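Local coordinates for protein thiamin pyrophosphokinase (Geobacillus thermodenitrificans, PDB 3K94) that probably transfers the pyrophosphate group of ATP to thiamine, making the cofactor thiamine diphosphate, at residues Arg46-Phe51 against Asp70-Glu75; Ala84-Val89 against Leu117-Arg122; Gly100-Arg105 against Ile124-Arg129; Asn131-His136 against Met205-Ser210. All blocks are in the same frame, centred on the assembly; numbering follows the deposited sequence.

How the interactions relate
The four contacts follow one another across the enzyme. Interaction 1 joins strands 46-48 and 71-72 at one margin of the large mixed sheet, and its Arg46 and Phe48 pack on the helix of interaction 2, with Phe48 CD1 3.5 Å from Ala84 CB. Interactions 2 and 3 meet where Tyr119 CB lies 3.6 Å from Ile124 CD1. Interactions 3 and 4 share neighbouring strands, and Ile126 O to Leu133 N, at 2.8 Å, is a probable hydrogen bond. The centres of interactions 1 and 4 are about 28 Å apart. Interactions 2, 3 and 4 all touch the second subunit. None of the four contacts is assigned to a substrate site.

Interaction 1 (Arg46-Phe51 against Asp70-Glu75); sequences RAFGDF and DVWPAE
Ala47 and Phe48 pair in parallel with Val71 and Trp72, and three backbone bonds join the strands: Ala47 N to Asp70 O, Trp72 N to Ala47 O and Gly49 N to Trp72 O. The bond from Trp72 N to Ala47 O is the shortest, at 2.7 Å. Beyond the strands, Ala74 N reaches Asp50 OD1 from above the carboxylate plane. Arg46 bends at chi3 (-74°), which lays its guanidinium against the indole of Trp72, the two planes 16° apart. Arg46 NH1 and Trp72 NE1 are both donors and do not bond. Asp70 OD2 serves both neighbours. It accepts from Trp72 NE1 at 2.9 Å and lies over a guanidinium face, 3.3 Å from Arg46 NH2, a salt bridge of charge alone. The two strands belong to a beta-alpha-beta unit whose crossover is helix 56-65, in the catalytic domain. A leucine in place of Arg46 would probably leave Asp70 without its opposite charge and the side of the indole beside it without its neighbour. Phe48 and Trp72 run side by side, but their rings are slid apart and barely overlap; the closer touch is Phe48 CD2 on Trp72 CB, 3.6 Å. On the face that carries Ala47 and Val71, Phe51 CZ meets Val71 CG2 at 3.7 Å. The Phe51 ring also packs on Val59 and Leu62 of helix 56-65.

Interaction 2 (Ala84-Val89 against Leu117-Arg122); sequences ALDWAV and LKYADR
The Tyr119 ring is covered on one face by Val89, touched by Leu85 and met at its hydroxyl by Asp86. The ring crosses Val89 at about a right angle, and Val89 CG1 sits over the centre of the face, 4.1 Å from the Tyr119 centroid and 11° off the ring normal, a CH-pi contact. Val89 CG1 is placed there by a chi1 of -58°, anti to its own carbonyl carbon. Lys118 CG lies over the opposite face, from the same segment as the ring. Leu85 CD2 slides past Tyr119 CD2 at 3.7 Å. This is the tightly packed part. At the far end of the ring, Tyr119 OH donates to Asp86 OD1, which lies near the ring plane. The modelled separation is too short to be taken at face value, and the exact length of the bond is doubtful. The carboxylate is turned 72° from the ring. A water also donates to Asp86 OD1 and accepts from Lys118 NZ. It links two opposite charges whose atoms, Asp86 OD1 and Lys118 NZ, stand 4.6 Å apart.

The outer side is looser. There the exposed Arg122 folds back at chi2. Its NH1 bonds Val89 O at 2.9 Å, on a lone pair in the carbonyl plane, but the oxygen is tilted from the guanidinium plane. Val89 CB lies over a face of the same group. Tyr119 to Arg122 form a type I beta turn just after helix 106-118. The contact thus joins the last turn of helix 80-88 to this chain reversal. Ala84 and Trp87 turn to strand 28-30, Tyr119 packs on Ile124, and Lys118 touches Gly181 of the second subunit.

Interaction 3 (Gly100-Arg105 against Ile124-Arg129); sequences GATGGR and IEIVDR
Asp128 OD2 accepts the hydroxyl of Thr102 at 2.7 Å (OG1 to OD2), on its anti lone pair, away from the other oxygen. The bond ties the glycine-rich loop between strand 97-99 and helix 106-118 to strand 125-128, the next strand of the parallel part of the sheet. This is a beta-alpha-beta unit of the catalytic domain, and the loop opens its helical crossover. Asp128 OD1 is engaged as well, by Gln130 N and Asn131 ND2, which should hold the carboxylate from turning.

Thr102 meets the strand with both branches. OG1 stands between its backbone N and carbonyl carbon, chi1 66°, and faces Asp128. CG2 is then directed at Ile126 CG2, 3.8 Å away. A valine in place of Thr102 would probably keep much of the methyl packing but leave Asp128 OD2 without this donor. Ala101 CB is more loosely placed, 4.5 Å from Ile126 CG2. Leu109 of helix 106-118 touches Thr102, and Leu116 touches Ile126. Further along the loop, Gly104 O accepts from Asn131 ND2 of the second subunit, and Arg105 makes a cation-pi contact with Tyr151 of that subunit.

Nearer strand 97-99 the loop and strand 125-128 stand apart, and water joins them. Gly100, at positive phi, gives its N-H to one water, and Ala101 gives its own to a second. Both waters donate to Val127 O, each at 2.8 Å, so this one carbonyl oxygen receives two bonds.

Interaction 4 (Asn131-His136 against Met205-Ser210); sequences NVLTVH and MMIRSS
Leu133 lays its branched end against Ile207, CG to CG1 at 3.8 Å, and its CD1 also reaches the selenium of selenomethionine Met205 at 4.0 Å. These three share one face of the sheet with Val135, whose CG1 is 4.3 Å from Met205 CB. Leu116 of helix 106-118 packs on Leu133 and Val135, and Phe110 of the second subunit packs on Leu133 and Ile207. Asn131 continues this face. Its OD1 lies 3.4 Å from Ser209 CB. The stronger polar partners of both residues are in the second subunit: Asn131 OD1 accepts from Leu106 N there, and Ser209 OG bonds Asp107.

The strands are antiparallel, at 163°. Val132 and Arg208 form one hydrogen-bonded pair, with Val132 N to Arg208 O at 2.9 Å and Arg208 N to Val132 O at 3.1 Å. Thr134 and Met206 form the other, again through two N-H to O bonds. Between these pairs, Ile207 CA turns its hydrogen to Val132 O, and Leu133 CA does the same to Met206 O. Strands 131-136 and 204-209 are neighbours in the antiparallel part of the large mixed sheet. On the opposite face Val132 CG1 lies beside Arg208 CB at 3.6 Å, both side chains pointing the same way. The Arg208 chain bends at chi3 (74°), and its NH2 leads off to Met144 O. Backbone bonds therefore fix the register, the face of Leu133, Val135 and Ile207 is mainly apolar, and much of the polar chemistry at its Asn131 end goes to the second subunit.

Interaction 1 (Arg46-Phe51 against Asp70-Glu75)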
loop_
_atom_site.group_PDB
_atom_site.type_symbol
_atom_site.label_atom_id
_atom_site.label_comp_id
_atom_site.label_asym_id
_atom_site.label_seq_id
_atom_site.Cartn_x
_atom_site.Cartn_y
_atom_site.Cartn_z
ATOM N N ARG B 46 21.084 10.627 13.437
ATOM C CA ARG B 46 20.552 11.751 12.692
ATOM C C ARG B 46 19.029 11.710 12.764
ATOM O O ARG B 46 18.453 10.635 12.854
ATOM C CB ARG B 46 21.020 11.643 11.244
ATOM C CG ARG B 46 20.763 12.858 10.416
ATOM C CD ARG B 46 21.678 12.858 9.210
ATOM N NE ARG B 46 23.051 13.198 9.569
ATOM C CZ ARG B 46 23.728 14.218 9.047
ATOM N NH1 ARG B 46 23.165 15.002 8.131
ATOM N NH2 ARG B 46 24.976 14.451 9.432
ATOM N N ALA B 47 18.383 12.875 12.769
ATOM C CA ALA B 47 16.926 12.948 12.669
ATOM C C ALA B 47 16.494 13.985 11.631
ATOM O O ALA B 47 17.201 14.955 11.371
ATOM C CB ALA B 47 16.296 13.258 14.021
ATOM N N PHE B 48 15.328 13.771 11.039
ATOM C CA PHE B 48 14.818 14.646 9.990
ATOM C C PHE B 48 13.360 14.966 10.252
ATOM O O PHE B 48 12.561 14.066 10.503
ATOM C CB PHE B 48 14.903 13.952 8.638
ATOM C CG PHE B 48 16.294 13.639 8.199
ATOM C CD1 PHE B 48 16.916 12.472 8.601
ATOM C CD2 PHE B 48 16.972 14.498 7.350
ATOM C CE1 PHE B 48 18.195 12.171 8.175
ATOM C CE2 PHE B 48 18.249 14.199 6.915
ATOM C CZ PHE B 48 18.866 13.037 7.332
ATOM N N GLY B 49 13.015 16.242 10.166
ATOM C CA GLY B 49 11.663 16.686 10.451
ATOM C C GLY B 49 11.645 17.906 11.352
ATOM O O GLY B 49 12.695 18.367 11.825
ATOM N N ASP B 50 10.448 18.435 11.572
ATOM C CA ASP B 50 10.231 19.555 12.474
ATOM C C ASP B 50 9.725 19.033 13.801
ATOM O O ASP B 50 9.108 17.968 13.863
ATOM C CB ASP B 50 9.186 20.517 11.903
ATOM C CG ASP B 50 9.711 21.330 10.740
ATOM O OD1 ASP B 50 10.946 21.510 10.629
ATOM O OD2 ASP B 50 8.880 21.793 9.938
ATOM N N PHE B 51 9.958 19.800 14.858
ATOM C CA PHE B 51 9.458 19.432 16.176
ATOM C C PHE B 51 7.946 19.641 16.341
ATOM O O PHE B 51 7.351 19.170 17.315
ATOM C CB PHE B 51 10.227 20.171 17.265
ATOM C CG PHE B 51 11.695 19.877 17.271
ATOM C CD1 PHE B 51 12.605 20.813 16.798
ATOM C CD2 PHE B 51 12.169 18.663 17.743
ATOM C CE1 PHE B 51 13.965 20.547 16.804
ATOM C CE2 PHE B 51 13.529 18.390 17.748
ATOM C CZ PHE B 51 14.426 19.334 17.276
ATOM N N ASP B 70 21.534 15.801 16.330
ATOM C CA ASP B 70 21.621 16.487 15.051
ATOM C C ASP B 70 20.291 16.336 14.305
ATOM O O ASP B 70 20.010 15.284 13.734
ATOM C CB ASP B 70 22.771 15.918 14.213
ATOM C CG ASP B 70 22.985 16.686 12.915
ATOM O OD1 ASP B 70 22.616 17.876 12.874
ATOM O OD2 ASP B 70 23.518 16.107 11.941
ATOM N N VAL B 71 19.467 17.381 14.327
ATOM C CA VAL B 71 18.182 17.344 13.642
ATOM C C VAL B 71 18.231 18.173 12.369
ATOM O O VAL B 71 18.776 19.278 12.357
ATOM C CB VAL B 71 17.044 17.874 14.527
ATOM C CG1 VAL B 71 15.732 17.785 13.782
ATOM C CG2 VAL B 71 16.965 17.083 15.815
ATOM N N TRP B 72 17.675 17.631 11.294
ATOM C CA TRP B 72 17.588 18.360 10.033
ATOM C C TRP B 72 16.145 18.734 9.738
ATOM O O TRP B 72 15.256 17.883 9.754
ATOM C CB TRP B 72 18.214 17.554 8.895
ATOM C CG TRP B 72 19.684 17.436 9.082
ATOM C CD1 TRP B 72 20.340 16.577 9.919
ATOM C CD2 TRP B 72 20.691 18.239 8.458
ATOM N NE1 TRP B 72 21.695 16.783 9.839
ATOM C CE2 TRP B 72 21.938 17.800 8.951
ATOM C CE3 TRP B 72 20.660 19.282 7.528
ATOM C CZ2 TRP B 72 23.143 18.365 8.540
ATOM C CZ3 TRP B 72 21.856 19.841 7.119
ATOM C CH2 TRP B 72 23.082 19.382 7.626
ATOM N N PRO B 73 15.909 20.025 9.497
ATOM C CA PRO B 73 14.547 20.555 9.422
ATOM C C PRO B 73 13.824 20.075 8.176
ATOM O O PRO B 73 14.471 19.721 7.192
ATOM C CB PRO B 73 14.773 22.068 9.361
ATOM C CG PRO B 73 16.107 22.210 8.725
ATOM C CD PRO B 73 16.922 21.065 9.250
ATOM N N ALA B 74 12.496 20.049 8.234
ATOM C CA ALA B 74 11.694 19.719 7.074
ATOM C C ALA B 74 11.993 20.698 5.948
ATOM O O ALA B 74 12.279 21.873 6.188
ATOM C CB ALA B 74 10.213 19.738 7.425
ATOM N N GLU B 75 11.940 20.204 4.719
ATOM C CA GLU B 75 12.191 21.036 3.557
ATOM C C GLU B 75 10.928 21.169 2.723
ATOM O O GLU B 75 10.128 20.230 2.643
ATOM C CB GLU B 75 13.309 20.438 2.712
ATOM C CG GLU B 75 14.660 20.366 3.420
ATOM C CD GLU B 75 15.738 19.736 2.552
ATOM O OE1 GLU B 75 15.590 19.738 1.308
ATOM O OE2 GLU B 75 16.736 19.239 3.114
#

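Interaction 2 (Ala84-Val89 against Leu117-Arg122)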
loop_
_atom_site.group_PDB
_atom_site.type_symbol
_atom_site.label_atom_id
_atom_site.label_comp_id
_atom_site.label_asym_id
_atom_site.label_seq_id
_atom_site.Cartn_x
_atom_site.Cartn_y
_atom_site.Cartn_z
ATOM N N ALA B 84 15.510 12.153 4.440
ATOM C CA ALA B 84 16.272 11.138 5.174
ATOM C C ALA B 84 16.879 10.116 4.214
ATOM O O ALA B 84 18.060 9.798 4.289
ATOM C CB ALA B 84 15.406 10.450 6.241
ATOM N N LEU B 85 16.070 9.615 3.288
ATOM C CA LEU B 85 16.569 8.618 2.353
ATOM C C LEU B 85 17.614 9.208 1.396
ATOM O O LEU B 85 18.632 8.569 1.124
ATOM C CB LEU B 85 15.437 7.962 1.572
ATOM C CG LEU B 85 15.892 6.852 0.623
ATOM C CD1 LEU B 85 16.534 5.671 1.369
ATOM C CD2 LEU B 85 14.728 6.410 -0.207
ATOM N N ASP B 86 17.357 10.419 0.898
ATOM C CA ASP B 86 18.309 11.119 0.044
ATOM C C ASP B 86 19.706 11.144 0.699
ATOM O O ASP B 86 20.731 10.969 0.037
ATOM C CB ASP B 86 17.829 12.549 -0.218
ATOM C CG ASP B 86 16.669 12.622 -1.200
ATOM O OD1 ASP B 86 16.390 11.623 -1.903
ATOM O OD2 ASP B 86 16.031 13.696 -1.265
ATOM N N TRP B 87 19.738 11.351 2.010
ATOM C CA TRP B 87 20.995 11.371 2.742
ATOM C C TRP B 87 21.540 9.950 2.878
ATOM O O TRP B 87 22.686 9.672 2.516
ATOM C CB TRP B 87 20.820 12.043 4.118
ATOM C CG TRP B 87 22.007 11.863 5.037
ATOM C CD1 TRP B 87 23.156 12.614 5.057
ATOM C CD2 TRP B 87 22.169 10.861 6.056
ATOM N NE1 TRP B 87 24.017 12.133 6.014
ATOM C CE2 TRP B 87 23.439 11.064 6.643
ATOM C CE3 TRP B 87 21.372 9.808 6.520
ATOM C CZ2 TRP B 87 23.927 10.255 7.673
ATOM C CZ3 TRP B 87 21.855 9.010 7.551
ATOM C CH2 TRP B 87 23.121 9.237 8.111
ATOM N N ALA B 88 20.711 9.051 3.393
ATOM C CA ALA B 88 21.087 7.647 3.565
ATOM C C ALA B 88 21.772 7.033 2.343
ATOM O O ALA B 88 22.771 6.332 2.485
ATOM C CB ALA B 88 19.862 6.817 3.942
ATOM N N VAL B 89 21.234 7.265 1.148
ATOM C CA VAL B 89 21.811 6.639 -0.046
ATOM C C VAL B 89 23.210 7.151 -0.407
ATOM O O VAL B 89 23.829 6.643 -1.339
ATOM C CB VAL B 89 20.912 6.774 -1.294
ATOM C CG1 VAL B 89 19.552 6.156 -1.036
ATOM C CG2 VAL B 89 20.795 8.236 -1.718
ATOM N N LEU B 117 11.505 3.294 -6.002
ATOM C CA LEU B 117 11.645 3.262 -7.458
ATOM C C LEU B 117 12.678 4.244 -7.962
ATOM O O LEU B 117 13.478 3.913 -8.830
ATOM C CB LEU B 117 10.312 3.549 -8.137
ATOM C CG LEU B 117 9.333 2.412 -7.910
ATOM C CD1 LEU B 117 7.958 2.827 -8.384
ATOM C CD2 LEU B 117 9.846 1.161 -8.624
ATOM N N LYS B 118 12.656 5.458 -7.425
ATOM C CA LYS B 118 13.664 6.442 -7.785
ATOM C C LYS B 118 15.059 5.893 -7.514
ATOM O O LYS B 118 15.977 6.094 -8.311
ATOM C CB LYS B 118 13.453 7.758 -7.042
ATOM C CG LYS B 118 14.612 8.735 -7.219
ATOM C CD LYS B 118 14.337 10.061 -6.539
ATOM C CE LYS B 118 15.472 11.047 -6.754
ATOM N NZ LYS B 118 15.075 12.403 -6.289
ATOM N N TYR B 119 15.216 5.190 -6.396
ATOM C CA TYR B 119 16.504 4.601 -6.040
ATOM C C TYR B 119 16.508 3.086 -6.253
ATOM O O TYR B 119 17.072 2.340 -5.454
ATOM C CB TYR B 119 16.862 4.932 -4.588
ATOM C CG TYR B 119 17.076 6.413 -4.326
ATOM C CD1 TYR B 119 18.170 7.080 -4.859
ATOM C CD2 TYR B 119 16.192 7.135 -3.538
ATOM C CE1 TYR B 119 18.369 8.433 -4.618
ATOM C CE2 TYR B 119 16.384 8.478 -3.286
ATOM C CZ TYR B 119 17.469 9.125 -3.832
ATOM O OH TYR B 119 17.663 10.465 -3.579
ATOM N N ALA B 120 15.878 2.640 -7.335
ATOM C CA ALA B 120 15.723 1.216 -7.596
ATOM C C ALA B 120 17.044 0.441 -7.625
ATOM O O ALA B 120 17.065 -0.751 -7.351
ATOM C CB ALA B 120 14.928 0.987 -8.892
ATOM N N ASP B 121 18.142 1.107 -7.955
ATOM C CA ASP B 121 19.435 0.415 -7.993
ATOM C C ASP B 121 20.092 0.257 -6.624
ATOM O O ASP B 121 21.142 -0.364 -6.510
ATOM C CB ASP B 121 20.414 1.078 -8.978
ATOM C CG ASP B 121 20.676 2.553 -8.664
ATOM O OD1 ASP B 121 19.895 3.190 -7.922
ATOM O OD2 ASP B 121 21.676 3.085 -9.187
ATOM N N ARG B 122 19.474 0.820 -5.591
ATOM C CA ARG B 122 20.001 0.706 -4.228
ATOM C C ARG B 122 19.218 -0.313 -3.408
ATOM O O ARG B 122 18.024 -0.498 -3.610
ATOM C CB ARG B 122 19.937 2.054 -3.522
ATOM C CG ARG B 122 20.273 3.232 -4.410
ATOM C CD ARG B 122 21.699 3.151 -4.920
ATOM N NE ARG B 122 22.214 4.478 -5.247
ATOM C CZ ARG B 122 23.060 5.155 -4.481
ATOM N NH1 ARG B 122 23.499 4.630 -3.344
ATOM N NH2 ARG B 122 23.471 6.355 -4.856
HETATM O O HOH W 1 14.401 12.134 -3.894
#

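Interaction 3 (Gly100-Arg105 against Ile124-Arg129)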
loop_
_atom_site.group_PDB
_atom_site.type_symbol
_atom_site.label_atom_id
_atom_site.label_comp_id
_atom_site.label_asym_id
_atom_site.label_seq_id
_atom_site.Cartn_x
_atom_site.Cartn_y
_atom_site.Cartn_z
ATOM N N GLY B 100 8.045 2.327 9.933
ATOM C CA GLY B 100 7.057 3.373 10.121
ATOM C C GLY B 100 6.699 4.080 8.819
ATOM O O GLY B 100 6.307 5.244 8.820
ATOM N N ALA B 101 6.829 3.379 7.703
ATOM C CA ALA B 101 6.549 3.986 6.409
ATOM C C ALA B 101 5.234 3.469 5.785
ATOM O O ALA B 101 4.925 3.795 4.646
ATOM C CB ALA B 101 7.732 3.777 5.455
ATOM N N THR B 102 4.475 2.673 6.540
ATOM C CA THR B 102 3.217 2.122 6.059
ATOM C C THR B 102 2.056 2.501 6.972
ATOM O O THR B 102 2.252 2.966 8.100
ATOM C CB THR B 102 3.246 0.567 5.954
ATOM O OG1 THR B 102 3.369 -0.008 7.262
ATOM C CG2 THR B 102 4.374 0.083 5.059
ATOM N N GLY B 103 0.842 2.279 6.484
ATOM C CA GLY B 103 -0.352 2.526 7.278
ATOM C C GLY B 103 -0.876 3.954 7.213
ATOM O O GLY B 103 -0.177 4.862 6.758
ATOM N N GLY B 104 -2.116 4.149 7.663
ATOM C CA GLY B 104 -2.699 5.478 7.724
ATOM C C GLY B 104 -3.063 6.010 6.350
ATOM O O GLY B 104 -3.764 5.354 5.597
ATOM N N ARG B 105 -2.597 7.209 6.021
ATOM C CA ARG B 105 -2.880 7.785 4.715
ATOM C C ARG B 105 -2.087 7.035 3.655
ATOM O O ARG B 105 -0.868 6.948 3.726
ATOM C CB ARG B 105 -2.574 9.287 4.695
ATOM C CG ARG B 105 -3.643 10.117 5.402
ATOM C CD ARG B 105 -3.266 11.609 5.479
ATOM N NE ARG B 105 -2.857 12.151 4.180
ATOM C CZ ARG B 105 -2.070 13.217 4.042
ATOM N NH1 ARG B 105 -1.618 13.839 5.124
ATOM N NH2 ARG B 105 -1.728 13.654 2.831
ATOM N N ILE B 124 17.149 -1.081 -0.756
ATOM C CA ILE B 124 16.294 -0.424 0.228
ATOM C C ILE B 124 15.091 -1.325 0.455
ATOM O O ILE B 124 14.563 -1.875 -0.495
ATOM C CB ILE B 124 15.854 0.986 -0.248
ATOM C CG1 ILE B 124 17.074 1.814 -0.672
ATOM C CG2 ILE B 124 15.071 1.724 0.838
ATOM C CD1 ILE B 124 16.750 2.901 -1.656
ATOM N N GLU B 125 14.706 -1.534 1.711
ATOM C CA GLU B 125 13.499 -2.303 2.025
ATOM C C GLU B 125 12.508 -1.411 2.762
ATOM O O GLU B 125 12.887 -0.621 3.611
ATOM C CB GLU B 125 13.798 -3.492 2.939
ATOM C CG GLU B 125 14.891 -4.447 2.490
ATOM C CD GLU B 125 14.984 -5.672 3.402
ATOM O OE1 GLU B 125 14.731 -5.539 4.618
ATOM O OE2 GLU B 125 15.293 -6.772 2.904
ATOM N N ILE B 126 11.232 -1.537 2.452
ATOM C CA ILE B 126 10.219 -1.047 3.371
ATOM C C ILE B 126 9.791 -2.219 4.252
ATOM O O ILE B 126 9.460 -3.310 3.751
ATOM C CB ILE B 126 9.004 -0.476 2.608
ATOM C CG1 ILE B 126 9.387 0.847 1.934
ATOM C CG2 ILE B 126 7.821 -0.295 3.550
ATOM C CD1 ILE B 126 8.292 1.432 1.035
ATOM N N VAL B 127 9.789 -2.011 5.559
ATOM C CA VAL B 127 9.482 -3.092 6.487
ATOM C C VAL B 127 8.434 -2.695 7.513
ATOM O O VAL B 127 8.524 -1.623 8.119
ATOM C CB VAL B 127 10.737 -3.478 7.289
ATOM C CG1 VAL B 127 10.413 -4.627 8.255
ATOM C CG2 VAL B 127 11.892 -3.805 6.343
ATOM N N ASP B 128 7.432 -3.549 7.701
ATOM C CA ASP B 128 6.523 -3.399 8.837
ATOM C C ASP B 128 6.275 -4.750 9.512
ATOM O O ASP B 128 6.905 -5.740 9.156
ATOM C CB ASP B 128 5.250 -2.584 8.490
ATOM C CG ASP B 128 4.204 -3.378 7.684
ATOM O OD1 ASP B 128 4.346 -4.605 7.509
ATOM O OD2 ASP B 128 3.219 -2.746 7.233
ATOM N N ARG B 129 5.409 -4.800 10.511
ATOM C CA ARG B 129 5.241 -6.054 11.250
ATOM C C ARG B 129 4.879 -7.256 10.378
ATOM O O ARG B 129 5.005 -8.390 10.827
ATOM C CB ARG B 129 4.183 -5.908 12.345
ATOM C CG ARG B 129 2.827 -5.494 11.818
ATOM C CD ARG B 129 1.821 -5.339 12.939
ATOM N NE ARG B 129 0.507 -4.983 12.416
ATOM C CZ ARG B 129 -0.585 -4.924 13.159
ATOM N NH1 ARG B 129 -0.509 -5.201 14.451
ATOM N NH2 ARG B 129 -1.745 -4.599 12.613
HETATM O O HOH W 2 7.253 -0.299 10.222
HETATM O O HOH W 3 7.847 0.811 6.906
#

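Interaction 4 (Asn131-His136 against Met205-Ser210)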
loop_
_atom_site.group_PDB
_atom_site.type_symbol
_atom_site.label_atom_id
_atom_site.label_comp_id
_atom_site.label_asym_id
_atom_site.label_seq_id
_atom_site.Cartn_x
_atom_site.Cartn_y
_atom_site.Cartn_z
ATOM N N ASN B 131 5.351 -7.278 6.575
ATOM C CA ASN B 131 5.794 -7.149 5.191
ATOM C C ASN B 131 7.231 -6.715 5.054
ATOM O O ASN B 131 7.745 -5.987 5.888
ATOM C CB ASN B 131 4.971 -6.083 4.470
ATOM C CG ASN B 131 3.480 -6.377 4.475
ATOM O OD1 ASN B 131 2.966 -7.010 3.557
ATOM N ND2 ASN B 131 2.778 -5.897 5.498
ATOM N N VAL B 132 7.847 -7.116 3.957
ATOM C CA VAL B 132 9.041 -6.459 3.487
ATOM C C VAL B 132 8.810 -6.222 2.006
ATOM O O VAL B 132 8.489 -7.137 1.262
ATOM C CB VAL B 132 10.334 -7.277 3.748
ATOM C CG1 VAL B 132 10.174 -8.693 3.232
ATOM C CG2 VAL B 132 11.512 -6.614 3.072
ATOM N N LEU B 133 8.946 -4.973 1.590
ATOM C CA LEU B 133 8.670 -4.604 0.211
ATOM C C LEU B 133 9.939 -4.053 -0.407
ATOM O O LEU B 133 10.652 -3.268 0.221
ATOM C CB LEU B 133 7.504 -3.596 0.147
ATOM C CG LEU B 133 7.007 -3.085 -1.213
ATOM C CD1 LEU B 133 5.608 -2.520 -1.071
ATOM C CD2 LEU B 133 7.954 -2.020 -1.779
ATOM N N THR B 134 10.233 -4.511 -1.620
ATOM C CA THR B 134 11.431 -4.125 -2.342
ATOM C C THR B 134 11.116 -4.003 -3.831
ATOM O O THR B 134 10.183 -4.637 -4.335
ATOM C CB THR B 134 12.582 -5.155 -2.169
ATOM O OG1 THR B 134 12.138 -6.470 -2.550
ATOM C CG2 THR B 134 13.080 -5.187 -0.734
ATOM N N VAL B 135 11.896 -3.188 -4.534
ATOM C CA VAL B 135 11.771 -3.077 -5.986
ATOM C C VAL B 135 13.131 -3.366 -6.613
ATOM O O VAL B 135 14.168 -3.116 -5.995
ATOM C CB VAL B 135 11.241 -1.687 -6.424
ATOM C CG1 VAL B 135 9.879 -1.399 -5.770
ATOM C CG2 VAL B 135 12.237 -0.615 -6.068
ATOM N N HIS B 136 13.130 -3.889 -7.833
ATOM C CA HIS B 136 14.359 -4.419 -8.423
ATOM C C HIS B 136 14.521 -4.100 -9.905
ATOM O O HIS B 136 13.549 -4.103 -10.671
ATOM C CB HIS B 136 14.411 -5.941 -8.240
ATOM C CG HIS B 136 14.391 -6.373 -6.811
ATOM N ND1 HIS B 136 13.230 -6.727 -6.156
ATOM C CD2 HIS B 136 15.387 -6.489 -5.902
ATOM C CE1 HIS B 136 13.515 -7.051 -4.906
ATOM N NE2 HIS B 136 14.815 -6.902 -4.724
HETATM N N MSE B 205 8.502 -5.521 -8.574
HETATM C CA MSE B 205 8.308 -5.386 -7.142
HETATM C C MSE B 205 8.153 -6.740 -6.479
HETATM O O MSE B 205 7.400 -7.583 -6.955
HETATM C CB MSE B 205 7.076 -4.522 -6.854
HETATM C CG MSE B 205 6.752 -4.413 -5.379
HETATM SE SE MSE B 205 5.223 -3.232 -4.979
HETATM C CE MSE B 205 3.953 -3.895 -6.292
HETATM N N MSE B 206 8.868 -6.954 -5.377
HETATM C CA MSE B 206 8.625 -8.138 -4.560
HETATM C C MSE B 206 8.075 -7.780 -3.189
HETATM O O MSE B 206 8.593 -6.897 -2.521
HETATM C CB MSE B 206 9.884 -8.988 -4.383
HETATM C CG MSE B 206 9.634 -10.206 -3.477
HETATM SE SE MSE B 206 11.182 -11.407 -3.206
HETATM C CE MSE B 206 12.497 -10.109 -2.524
ATOM N N ILE B 207 7.017 -8.468 -2.778
ATOM C CA ILE B 207 6.544 -8.355 -1.409
ATOM C C ILE B 207 6.553 -9.721 -0.735
ATOM O O ILE B 207 5.968 -10.672 -1.243
ATOM C CB ILE B 207 5.141 -7.733 -1.338
ATOM C CG1 ILE B 207 5.170 -6.302 -1.886
ATOM C CG2 ILE B 207 4.639 -7.744 0.109
ATOM C CD1 ILE B 207 3.787 -5.737 -2.241
ATOM N N ARG B 208 7.262 -9.820 0.386
ATOM C CA ARG B 208 7.217 -11.014 1.219
ATOM C C ARG B 208 6.409 -10.639 2.430
ATOM O O ARG B 208 6.658 -9.612 3.054
ATOM C CB ARG B 208 8.620 -11.478 1.636
ATOM C CG ARG B 208 9.547 -11.818 0.479
ATOM C CD ARG B 208 10.924 -12.265 0.981
ATOM N NE ARG B 208 10.887 -13.615 1.542
ATOM C CZ ARG B 208 11.939 -14.281 2.023
ATOM N NH1 ARG B 208 13.156 -13.741 2.028
ATOM N NH2 ARG B 208 11.767 -15.497 2.514
ATOM N N SER B 209 5.419 -11.447 2.764
ATOM C CA SER B 209 4.533 -11.063 3.836
ATOM C C SER B 209 4.158 -12.230 4.733
ATOM O O SER B 209 4.493 -13.379 4.456
ATOM C CB SER B 209 3.270 -10.411 3.265
ATOM O OG SER B 209 2.606 -11.266 2.343
ATOM N N SER B 210 3.445 -11.910 5.802
ATOM C CA SER B 210 2.936 -12.900 6.727
ATOM C C SER B 210 1.551 -12.450 7.183
ATOM O O SER B 210 1.158 -11.315 6.941
ATOM C CB SER B 210 3.869 -13.013 7.929
ATOM O OG SER B 210 3.144 -13.365 9.086
#